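PDB 3CDX: Succinylglutamatedesuccinylase/aspartoacylase from Rhodobacter sphaeroides 2.4.1, which probably hydrolyses non-peptide amide or ester bonds as a metal-dependent, carboxypeptidase-like enzyme of the succinylglutamate desuccinylase/aspartoacylase family, and carries a bound calcium ion in this crystal. Local coordinates for residues S154-S160 and V318-P324; D267-P273 and L308-R314; T275-T281 and T293-F299. One frame throughout, in Å; residues are numbered along the deposited sequence.

Contact 1 (S154-S160 and V318-P324); sequences SYDSTPS and VWFGAGP
A chi1 of 180° swings the W319 indole away from its own backbone N and, with S160 OG tucked between its backbone N and carbonyl carbon (chi1 48°), indole and hydroxyl meet at one end of a short antiparallel strand pairing. This pairing joins strand 155-157 of the catalytic domain to strand 316-322, which bends at W319 and F320; these two residues face V335 as a classic beta bulge. W319 NE1 donates to S160 OG at 2.9 Å, and the acceptor lies close to the indole plane, so the bond uses the N-H in the plane of the ring. S160 OG is also hydrogen-bonded to T158 O at 2.7 Å, and E214 O is a further hydrogen-bond partner, so several polar atoms surround the hydroxyl. D156 and G321 form the hydrogen-bonded pair: G321 N reaches D156 O at 2.9 Å, and D156 N returns the bond to G321 O. Beyond it, T158 N binds W319 O, approaching the carbonyl oxygen almost head-on.

S157 and F320 form the adjacent non-hydrogen-bonded pair, their side chains on the same face, where S157 CB sits 3.5 Å from F320 CE1. The same F320 ring lays CE1 over the centre of the W319 indole. D156 points its carboxylate out of the pairing, to a salt bridge with R220, and W38 of a second subunit meets the F320 ring. The F320 side chain lies about 8 Å from the bound calcium. Y155 and F320 meet obliquely, their ring planes 50° apart, and come closest at Y155 CD2 and F320 CD2, 3.3 Å from each other.

Contact 2 (D267-P273 and L308-R314); sequences DAYVMAP and LELLYRR
V270 packs against L310 and Y312 in a face-to-face contact between two strands of different sheets, 269-271 and 308-311. Their axes run antiparallel at 169° but stay 7.6 Å apart, too far for direct backbone pairing, so side chains fill the interval. The first strand belongs to 259-271, which pairs with strand 332-339; the second is an outermost strand, within this chain, of a small antiparallel four-stranded sheet.

L310 can be followed outward atom by atom. Its CB lies 3.9 Å from V270 CG1. From there chi1 (-55°) places CG anti to the carbonyl carbon, and a chi2 of -166° orients the fork so that its two methyls go to different neighbours: CD1 lies 3.6 Å from M271 O and also near V270 CG1, whereas CD2 reaches P273 CD at 3.8 Å, the leucine running alongside the proline ring and the two pointing opposite ways. V270 splits its own branches in a similar way, CG1 serving L310 and the L311 carbonyl while CG2 meets Y312 CD1. L308 finishes this apolar row, its CD2 meeting CG of the P273 ring. V333 of strand 332-339 touches both V270 and L310, extending the packing to the neighbouring strand.

At the other end the contact is more exposed and involves charged residues. D267 rests on the aliphatic parts of R313 and R314, with D267 CB 3.8 Å from R314 CD. No salt bridge forms here: D267 OD2 and R314 NH1 remain 5.3 Å apart, and R314 NH2 makes a salt bridge with E338. A water bridges the two backbones, donating to D267 O at 2.6 Å and accepting from R313 N at 3.0 Å.

Contact 3 (T275-T281 and T293-F299); sequences TGLFEPT and TAGWIHF
Two neighbouring strands of the four-stranded antiparallel sheet, 276-280 and 293-298, make this contact; the closest approach of their axes is 4.3 Å and their N-to-C directions are 160° apart. L277 and H298 form one hydrogen-bonded pair, H298 N to L277 O being 2.8 Å; E279 and W296 form the next, with E279 N to W296 O at 2.8 Å.

E279, L277, W296 and H298 share one face. There the E279 chain is extended, with CG anti to the backbone N (chi1 176°), which carries OE1 to H298 NE2 at 2.8 Å. OE1 accepts through its anti lone pair, with carboxylate and imidazole only 17° from coplanar. W296 lies alongside the same carboxylate, its CE3 3.6 Å from E279 CD. Replacing E279 by alanine is likely to leave H298 NE2 without this acceptor and to open a gap beside the indole. I71 of a third subunit packs on E279 and H298.

On the reverse face F278 CD1 lies 4.1 Å from I297 CG1. A294 and G295 form a classic beta bulge facing L310; beside it T281 N binds A294 O, and T281 OG1 donates to T293 O at 2.7 Å.

In the fold
From the N terminus, the chain first lays down 154-160, which waits 158 residues for its partner 318-324; contact 1 thus closes the longest of the three loops. Inside it lies contact 2, from 267-273 to 308-314, and inside that contact 3, the shortest closure, so all three nest and none cross. Through strand 308-311, contact 2 ties the small sheet that holds contact 3 to strand 259-271, while contact 1 links strand 316-322 with the catalytic region. The contacts also touch: A294 N probably hydrogen-bonds to L310 O, and E309 OE2 to T293 OG1, joining contacts 2 and 3, while F278 packs on A322 and Y312 on V318.

Contact 1 (S154-S160 and V318-P324)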
loop_
_atom_site.group_PDB
_atom_site.type_symbol
_atom_site.label_atom_id
_atom_site.label_comp_id
_atom_site.label_asym_id
_atom_site.label_seq_id
_atom_site.Cartn_x
_atom_site.Cartn_y
_atom_site.Cartn_z
ATOM N N SER A 154 -6.133 16.044 -13.789
ATOM C CA SER A 154 -7.495 16.435 -13.394
ATOM C C SER A 154 -8.440 16.901 -14.543
ATOM O O SER A 154 -9.648 16.599 -14.554
ATOM C CB SER A 154 -7.421 17.534 -12.312
ATOM O OG SER A 154 -6.800 17.057 -11.121
ATOM N N TYR A 155 -7.881 17.628 -15.489
ATOM C CA TYR A 155 -8.630 18.270 -16.551
ATOM C C TYR A 155 -7.697 18.495 -17.719
ATOM O O TYR A 155 -6.502 18.275 -17.621
ATOM C CB TYR A 155 -9.087 19.686 -16.114
ATOM C CG TYR A 155 -9.973 19.624 -14.941
ATOM C CD1 TYR A 155 -11.233 19.066 -15.069
ATOM C CD2 TYR A 155 -9.555 20.088 -13.703
ATOM C CE1 TYR A 155 -12.075 18.942 -13.997
ATOM C CE2 TYR A 155 -10.387 19.985 -12.598
ATOM C CZ TYR A 155 -11.658 19.390 -12.757
ATOM O OH TYR A 155 -12.539 19.255 -11.704
ATOM N N ASP A 156 -8.262 18.932 -18.827
ATOM C CA ASP A 156 -7.473 19.688 -19.756
ATOM C C ASP A 156 -7.799 21.153 -19.504
ATOM O O ASP A 156 -8.841 21.494 -18.909
ATOM C CB ASP A 156 -7.752 19.306 -21.210
ATOM C CG ASP A 156 -6.588 19.670 -22.135
ATOM O OD1 ASP A 156 -5.503 20.038 -21.617
ATOM O OD2 ASP A 156 -6.746 19.580 -23.382
ATOM N N SER A 157 -6.913 22.024 -19.949
ATOM C CA SER A 157 -7.159 23.437 -19.844
ATOM C C SER A 157 -6.725 24.066 -21.157
ATOM O O SER A 157 -5.778 23.600 -21.804
ATOM C CB SER A 157 -6.420 24.021 -18.631
ATOM O OG SER A 157 -5.008 23.880 -18.781
ATOM N N THR A 158 -7.455 25.085 -21.597
ATOM C CA THR A 158 -7.012 25.809 -22.780
ATOM C C THR A 158 -5.851 26.731 -22.403
ATOM O O THR A 158 -5.899 27.381 -21.342
ATOM C CB THR A 158 -8.185 26.549 -23.498
ATOM O OG1 THR A 158 -7.709 27.074 -24.739
ATOM C CG2 THR A 158 -8.737 27.648 -22.670
ATOM N N PRO A 159 -4.769 26.735 -23.216
ATOM C CA PRO A 159 -3.616 27.561 -22.810
ATOM C C PRO A 159 -3.940 29.030 -22.468
ATOM O O PRO A 159 -4.486 29.789 -23.285
ATOM C CB PRO A 159 -2.636 27.429 -23.965
ATOM C CG PRO A 159 -3.077 26.073 -24.709
ATOM C CD PRO A 159 -4.537 25.962 -24.462
ATOM N N SER A 160 -3.504 29.432 -21.287
ATOM C CA SER A 160 -3.958 30.658 -20.663
ATOM C C SER A 160 -3.037 31.029 -19.519
ATOM O O SER A 160 -2.291 30.154 -19.002
ATOM C CB SER A 160 -5.361 30.422 -20.098
ATOM O OG SER A 160 -5.394 29.204 -19.350
ATOM N N VAL A 318 -15.168 27.117 -22.870
ATOM C CA VAL A 318 -14.680 26.119 -21.920
ATOM C C VAL A 318 -13.215 26.419 -21.589
ATOM O O VAL A 318 -12.362 26.491 -22.469
ATOM C CB VAL A 318 -14.904 24.639 -22.404
ATOM C CG1 VAL A 318 -14.423 23.626 -21.360
ATOM C CG2 VAL A 318 -16.407 24.403 -22.671
ATOM N N TRP A 319 -12.946 26.628 -20.305
ATOM C CA TRP A 319 -11.581 26.904 -19.855
ATOM C C TRP A 319 -10.872 25.621 -19.387
ATOM O O TRP A 319 -9.746 25.343 -19.842
ATOM C CB TRP A 319 -11.585 27.936 -18.737
ATOM C CG TRP A 319 -10.214 28.275 -18.210
ATOM C CD1 TRP A 319 -9.039 28.351 -18.919
ATOM C CD2 TRP A 319 -9.880 28.558 -16.861
ATOM N NE1 TRP A 319 -8.005 28.696 -18.089
ATOM C CE2 TRP A 319 -8.494 28.804 -16.813
ATOM C CE3 TRP A 319 -10.622 28.634 -15.677
ATOM C CZ2 TRP A 319 -7.842 29.147 -15.635
ATOM C CZ3 TRP A 319 -9.957 28.954 -14.488
ATOM C CH2 TRP A 319 -8.582 29.205 -14.483
ATOM N N PHE A 320 -11.534 24.913 -18.449
ATOM C CA PHE A 320 -11.198 23.550 -18.001
ATOM C C PHE A 320 -12.247 22.581 -18.492
ATOM O O PHE A 320 -13.449 22.814 -18.322
ATOM C CB PHE A 320 -11.149 23.432 -16.468
ATOM C CG PHE A 320 -9.870 23.913 -15.844
ATOM C CD1 PHE A 320 -9.169 24.981 -16.370
ATOM C CD2 PHE A 320 -9.361 23.283 -14.685
ATOM C CE1 PHE A 320 -7.956 25.416 -15.780
ATOM C CE2 PHE A 320 -8.145 23.712 -14.102
ATOM C CZ PHE A 320 -7.463 24.788 -14.651
ATOM N N GLY A 321 -11.784 21.470 -19.054
ATOM C CA GLY A 321 -12.665 20.418 -19.554
ATOM C C GLY A 321 -12.351 19.106 -18.887
ATOM O O GLY A 321 -11.201 18.883 -18.452
ATOM N N ALA A 322 -13.361 18.246 -18.828
ATOM C CA ALA A 322 -13.274 16.925 -18.188
ATOM C C ALA A 322 -11.926 16.219 -18.444
ATOM O O ALA A 322 -11.440 16.199 -19.573
ATOM C CB ALA A 322 -14.411 16.054 -18.649
ATOM N N GLY A 323 -11.341 15.668 -17.382
ATOM C CA GLY A 323 -10.085 14.904 -17.447
ATOM C C GLY A 323 -10.385 13.420 -17.530
ATOM O O GLY A 323 -10.617 12.903 -18.638
ATOM N N PRO A 324 -10.386 12.720 -16.372
ATOM C CA PRO A 324 -10.717 11.270 -16.303
ATOM C C PRO A 324 -12.084 10.956 -16.905
ATOM O O PRO A 324 -13.028 11.709 -16.692
ATOM C CB PRO A 324 -10.787 10.953 -14.794
ATOM C CG PRO A 324 -10.297 12.136 -14.085
ATOM C CD PRO A 324 -10.095 13.305 -15.040
#

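Contact 2 (D267-P273 and L308-R314)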
loop_
_atom_site.group_PDB
_atom_site.type_symbol
_atom_site.label_atom_id
_atom_site.label_comp_id
_atom_site.label_asym_id
_atom_site.label_seq_id
_atom_site.Cartn_x
_atom_site.Cartn_y
_atom_site.Cartn_z
ATOM N N ASP A 267 -22.420 29.150 -11.203
ATOM C CA ASP A 267 -23.043 28.682 -12.438
ATOM C C ASP A 267 -22.005 28.420 -13.561
ATOM O O ASP A 267 -22.324 27.759 -14.544
ATOM C CB ASP A 267 -24.115 29.695 -12.906
ATOM C CG ASP A 267 -25.546 29.355 -12.396
ATOM O OD1 ASP A 267 -25.743 28.372 -11.623
ATOM O OD2 ASP A 267 -26.480 30.082 -12.801
ATOM N N ALA A 268 -20.794 28.965 -13.421
ATOM C CA ALA A 268 -19.630 28.672 -14.318
ATOM C C ALA A 268 -19.092 27.225 -14.256
ATOM O O ALA A 268 -18.459 26.772 -15.183
ATOM C CB ALA A 268 -18.491 29.656 -14.050
ATOM N N TYR A 269 -19.354 26.520 -13.164
ATOM C CA TYR A 269 -18.900 25.143 -12.949
ATOM C C TYR A 269 -19.999 24.128 -13.242
ATOM O O TYR A 269 -21.104 24.195 -12.657
ATOM C CB TYR A 269 -18.468 24.977 -11.488
ATOM C CG TYR A 269 -17.338 25.900 -11.122
ATOM C CD1 TYR A 269 -16.028 25.431 -11.075
ATOM C CD2 TYR A 269 -17.570 27.246 -10.847
ATOM C CE1 TYR A 269 -14.980 26.272 -10.753
ATOM C CE2 TYR A 269 -16.513 28.108 -10.517
ATOM C CZ TYR A 269 -15.230 27.604 -10.474
ATOM O OH TYR A 269 -14.172 28.423 -10.177
ATOM N N VAL A 270 -19.717 23.189 -14.138
ATOM C CA VAL A 270 -20.599 22.059 -14.317
ATOM C C VAL A 270 -20.104 20.974 -13.404
ATOM O O VAL A 270 -18.995 20.466 -13.566
ATOM C CB VAL A 270 -20.635 21.542 -15.769
ATOM C CG1 VAL A 270 -21.735 20.462 -15.921
ATOM C CG2 VAL A 270 -20.815 22.709 -16.712
ATOM N N MET A 271 -20.942 20.610 -12.449
ATOM C CA MET A 271 -20.572 19.651 -11.430
ATOM C C MET A 271 -21.207 18.273 -11.685
ATOM O O MET A 271 -22.350 18.173 -12.130
ATOM C CB MET A 271 -20.991 20.205 -10.070
ATOM C CG MET A 271 -20.406 21.616 -9.761
ATOM S SD MET A 271 -18.629 21.735 -9.522
ATOM C CE MET A 271 -18.377 20.756 -8.049
ATOM N N ALA A 272 -20.449 17.211 -11.425
ATOM C CA ALA A 272 -21.004 15.850 -11.436
ATOM C C ALA A 272 -21.808 15.530 -10.145
ATOM O O ALA A 272 -21.228 15.521 -9.044
ATOM C CB ALA A 272 -19.875 14.817 -11.622
ATOM N N PRO A 273 -23.129 15.261 -10.270
ATOM C CA PRO A 273 -23.876 14.908 -9.054
ATOM C C PRO A 273 -23.737 13.446 -8.685
ATOM O O PRO A 273 -24.092 13.041 -7.575
ATOM C CB PRO A 273 -25.335 15.215 -9.436
ATOM C CG PRO A 273 -25.308 15.667 -10.899
ATOM C CD PRO A 273 -24.004 15.309 -11.454
ATOM N N LEU A 308 -27.186 10.268 -17.143
ATOM C CA LEU A 308 -27.649 11.529 -16.589
ATOM C C LEU A 308 -27.099 12.714 -17.380
ATOM O O LEU A 308 -25.893 12.959 -17.382
ATOM C CB LEU A 308 -27.285 11.616 -15.101
ATOM C CG LEU A 308 -27.635 12.874 -14.312
ATOM C CD1 LEU A 308 -29.177 12.962 -14.093
ATOM C CD2 LEU A 308 -26.890 12.819 -12.950
ATOM N N GLU A 309 -28.004 13.457 -18.032
ATOM C CA GLU A 309 -27.637 14.665 -18.779
ATOM C C GLU A 309 -27.233 15.821 -17.856
ATOM O O GLU A 309 -27.962 16.137 -16.889
ATOM C CB GLU A 309 -28.821 15.123 -19.643
ATOM C CG GLU A 309 -28.453 16.251 -20.663
ATOM C CD GLU A 309 -29.686 16.777 -21.431
ATOM O OE1 GLU A 309 -30.799 16.343 -21.099
ATOM O OE2 GLU A 309 -29.534 17.614 -22.343
ATOM N N LEU A 310 -26.093 16.457 -18.165
ATOM C CA LEU A 310 -25.653 17.706 -17.479
ATOM C C LEU A 310 -25.725 18.882 -18.425
ATOM O O LEU A 310 -25.405 18.728 -19.600
ATOM C CB LEU A 310 -24.188 17.616 -16.972
ATOM C CG LEU A 310 -23.826 16.434 -16.054
ATOM C CD1 LEU A 310 -22.495 16.612 -15.345
ATOM C CD2 LEU A 310 -24.947 16.159 -15.038
ATOM N N LEU A 311 -26.090 20.064 -17.908
ATOM C CA LEU A 311 -26.178 21.283 -18.727
ATOM C C LEU A 311 -25.178 22.340 -18.278
ATOM O O LEU A 311 -24.928 22.465 -17.083
ATOM C CB LEU A 311 -27.595 21.895 -18.659
ATOM C CG LEU A 311 -28.798 20.967 -18.845
ATOM C CD1 LEU A 311 -30.099 21.784 -18.658
ATOM C CD2 LEU A 311 -28.753 20.289 -20.211
ATOM N N TYR A 312 -24.613 23.080 -19.222
ATOM C CA TYR A 312 -23.932 24.337 -18.923
ATOM C C TYR A 312 -24.952 25.370 -18.408
ATOM O O TYR A 312 -26.108 25.368 -18.833
ATOM C CB TYR A 312 -23.275 24.946 -20.178
ATOM C CG TYR A 312 -22.234 24.098 -20.880
ATOM C CD1 TYR A 312 -20.952 23.919 -20.348
ATOM C CD2 TYR A 312 -22.529 23.483 -22.094
ATOM C CE1 TYR A 312 -19.978 23.119 -21.025
ATOM C CE2 TYR A 312 -21.586 22.701 -22.762
ATOM C CZ TYR A 312 -20.329 22.518 -22.224
ATOM O OH TYR A 312 -19.420 21.746 -22.922
ATOM N N ARG A 313 -24.493 26.260 -17.527
ATOM C CA ARG A 313 -25.327 27.301 -16.937
ATOM C C ARG A 313 -24.733 28.701 -17.121
ATOM O O ARG A 313 -25.141 29.651 -16.434
ATOM C CB ARG A 313 -25.557 27.013 -15.447
ATOM C CG ARG A 313 -26.257 25.704 -15.165
ATOM C CD ARG A 313 -27.620 25.729 -15.794
ATOM N NE ARG A 313 -28.433 24.595 -15.377
ATOM C CZ ARG A 313 -29.603 24.294 -15.923
ATOM N NH1 ARG A 313 -30.078 25.062 -16.907
ATOM N NH2 ARG A 313 -30.296 23.238 -15.487
ATOM N N ARG A 314 -23.776 28.826 -18.040
ATOM C CA ARG A 314 -23.241 30.110 -18.464
ATOM C C ARG A 314 -22.851 30.051 -19.932
ATOM O O ARG A 314 -22.284 29.035 -20.364
ATOM C CB ARG A 314 -21.950 30.449 -17.679
ATOM C CG ARG A 314 -22.104 30.688 -16.178
ATOM C CD ARG A 314 -23.065 31.832 -15.870
ATOM N NE ARG A 314 -22.540 33.161 -16.184
ATOM C CZ ARG A 314 -23.094 34.303 -15.761
ATOM N NH1 ARG A 314 -24.205 34.288 -15.009
ATOM N NH2 ARG A 314 -22.551 35.467 -16.107
HETATM O O HOH W 1 -21.671 26.268 -16.596
#

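Contact 3 (T275-T281 and T293-F299)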
loop_
_atom_site.group_PDB
_atom_site.type_symbol
_atom_site.label_atom_id
_atom_site.label_comp_id
_atom_site.label_asym_id
_atom_site.label_seq_id
_atom_site.Cartn_x
_atom_site.Cartn_y
_atom_site.Cartn_z
ATOM N N THR A 275 -21.210 9.744 -9.278
ATOM C CA THR A 275 -20.056 9.030 -9.824
ATOM C C THR A 275 -20.445 8.201 -11.064
ATOM O O THR A 275 -21.416 7.447 -11.049
ATOM C CB THR A 275 -19.409 8.197 -8.723
ATOM O OG1 THR A 275 -18.936 9.099 -7.715
ATOM C CG2 THR A 275 -18.209 7.358 -9.265
ATOM N N GLY A 276 -19.732 8.390 -12.163
ATOM C CA GLY A 276 -19.919 7.520 -13.306
ATOM C C GLY A 276 -19.011 7.915 -14.448
ATOM O O GLY A 276 -18.037 8.617 -14.240
ATOM N N LEU A 277 -19.355 7.477 -15.653
ATOM C CA LEU A 277 -18.543 7.686 -16.844
ATOM C C LEU A 277 -19.076 8.900 -17.613
ATOM O O LEU A 277 -20.135 8.849 -18.273
ATOM C CB LEU A 277 -18.526 6.402 -17.713
ATOM C CG LEU A 277 -17.864 6.452 -19.117
ATOM C CD1 LEU A 277 -16.574 7.250 -19.138
ATOM C CD2 LEU A 277 -17.605 5.040 -19.670
ATOM N N PHE A 278 -18.332 9.988 -17.518
ATOM C CA PHE A 278 -18.753 11.222 -18.137
ATOM C C PHE A 278 -18.285 11.411 -19.572
ATOM O O PHE A 278 -17.087 11.449 -19.848
ATOM C CB PHE A 278 -18.371 12.434 -17.288
ATOM C CG PHE A 278 -18.731 13.744 -17.929
ATOM C CD1 PHE A 278 -20.043 14.198 -17.898
ATOM C CD2 PHE A 278 -17.761 14.501 -18.588
ATOM C CE1 PHE A 278 -20.401 15.409 -18.522
ATOM C CE2 PHE A 278 -18.094 15.715 -19.208
ATOM C CZ PHE A 278 -19.421 16.164 -19.176
ATOM N N GLU A 279 -19.268 11.579 -20.464
ATOM C CA GLU A 279 -19.069 11.812 -21.893
ATOM C C GLU A 279 -19.331 13.303 -22.174
ATOM O O GLU A 279 -20.498 13.761 -22.038
ATOM C CB GLU A 279 -20.062 10.967 -22.718
ATOM C CG GLU A 279 -19.974 11.239 -24.224
ATOM C CD GLU A 279 -21.167 10.720 -24.993
ATOM O OE1 GLU A 279 -21.937 9.937 -24.450
ATOM O OE2 GLU A 279 -21.310 11.062 -26.158
ATOM N N PRO A 280 -18.277 14.061 -22.546
ATOM C CA PRO A 280 -18.478 15.475 -22.814
ATOM C C PRO A 280 -19.015 15.738 -24.226
ATOM O O PRO A 280 -18.905 14.881 -25.117
ATOM C CB PRO A 280 -17.071 16.047 -22.703
ATOM C CG PRO A 280 -16.164 14.896 -23.176
ATOM C CD PRO A 280 -16.855 13.651 -22.688
ATOM N N THR A 281 -19.597 16.922 -24.409
ATOM C CA THR A 281 -19.997 17.413 -25.710
ATOM C C THR A 281 -18.998 18.378 -26.306
ATOM O O THR A 281 -19.019 18.581 -27.511
ATOM C CB THR A 281 -21.401 18.128 -25.670
ATOM O OG1 THR A 281 -21.386 19.173 -24.706
ATOM C CG2 THR A 281 -22.472 17.172 -25.306
ATOM N N THR A 293 -26.523 21.104 -23.609
ATOM C CA THR A 293 -25.957 19.862 -23.075
ATOM C C THR A 293 -24.432 19.919 -22.919
ATOM O O THR A 293 -23.711 20.230 -23.863
ATOM C CB THR A 293 -26.406 18.640 -23.914
ATOM O OG1 THR A 293 -27.837 18.578 -23.887
ATOM C CG2 THR A 293 -25.881 17.323 -23.323
ATOM N N ALA A 294 -23.963 19.661 -21.696
ATOM C CA ALA A 294 -22.511 19.635 -21.416
ATOM C C ALA A 294 -21.926 18.217 -21.588
ATOM O O ALA A 294 -20.727 18.069 -21.911
ATOM C CB ALA A 294 -22.200 20.203 -20.027
ATOM N N GLY A 295 -22.784 17.209 -21.431
ATOM C CA GLY A 295 -22.412 15.801 -21.560
ATOM C C GLY A 295 -23.325 14.976 -20.691
ATOM O O GLY A 295 -24.323 15.497 -20.191
ATOM N N TRP A 296 -22.994 13.695 -20.524
ATOM C CA TRP A 296 -23.833 12.699 -19.856
ATOM C C TRP A 296 -22.983 11.797 -18.967
ATOM O O TRP A 296 -21.869 11.388 -19.339
ATOM C CB TRP A 296 -24.529 11.768 -20.886
ATOM C CG TRP A 296 -25.395 12.441 -21.885
ATOM C CD1 TRP A 296 -26.742 12.693 -21.765
ATOM C CD2 TRP A 296 -24.997 12.967 -23.156
ATOM N NE1 TRP A 296 -27.201 13.337 -22.895
ATOM C CE2 TRP A 296 -26.156 13.526 -23.759
ATOM C CE3 TRP A 296 -23.774 13.005 -23.859
ATOM C CZ2 TRP A 296 -26.129 14.114 -25.023
ATOM C CZ3 TRP A 296 -23.735 13.600 -25.086
ATOM C CH2 TRP A 296 -24.907 14.152 -25.673
ATOM N N ILE A 297 -23.530 11.464 -17.803
ATOM C CA ILE A 297 -22.870 10.507 -16.934
ATOM C C ILE A 297 -23.557 9.182 -17.179
ATOM O O ILE A 297 -24.766 9.058 -16.919
ATOM C CB ILE A 297 -23.016 10.876 -15.459
ATOM C CG1 ILE A 297 -22.276 12.185 -15.142
ATOM C CG2 ILE A 297 -22.612 9.698 -14.593
ATOM C CD1 ILE A 297 -22.471 12.679 -13.667
ATOM N N HIS A 298 -22.786 8.226 -17.702
ATOM C CA HIS A 298 -23.267 6.901 -18.012
ATOM C C HIS A 298 -23.100 6.034 -16.778
ATOM O O HIS A 298 -22.106 6.197 -16.012
ATOM C CB HIS A 298 -22.488 6.324 -19.215
ATOM C CG HIS A 298 -22.663 7.100 -20.495
ATOM N ND1 HIS A 298 -23.577 6.738 -21.465
ATOM C CD2 HIS A 298 -22.059 8.223 -20.957
ATOM C CE1 HIS A 298 -23.519 7.599 -22.468
ATOM N NE2 HIS A 298 -22.608 8.511 -22.185
ATOM N N PHE A 299 -24.075 5.132 -16.564
ATOM C CA PHE A 299 -24.021 4.136 -15.494
ATOM C C PHE A 299 -23.789 2.755 -16.090
ATOM O O PHE A 299 -24.709 1.918 -16.191
ATOM C CB PHE A 299 -25.260 4.231 -14.590
ATOM C CG PHE A 299 -25.487 5.639 -14.087
ATOM C CD1 PHE A 299 -24.671 6.165 -13.060
ATOM C CD2 PHE A 299 -26.424 6.467 -14.707
ATOM C CE1 PHE A 299 -24.816 7.498 -12.634
ATOM C CE2 PHE A 299 -26.609 7.790 -14.269
ATOM C CZ PHE A 299 -25.807 8.314 -13.242
#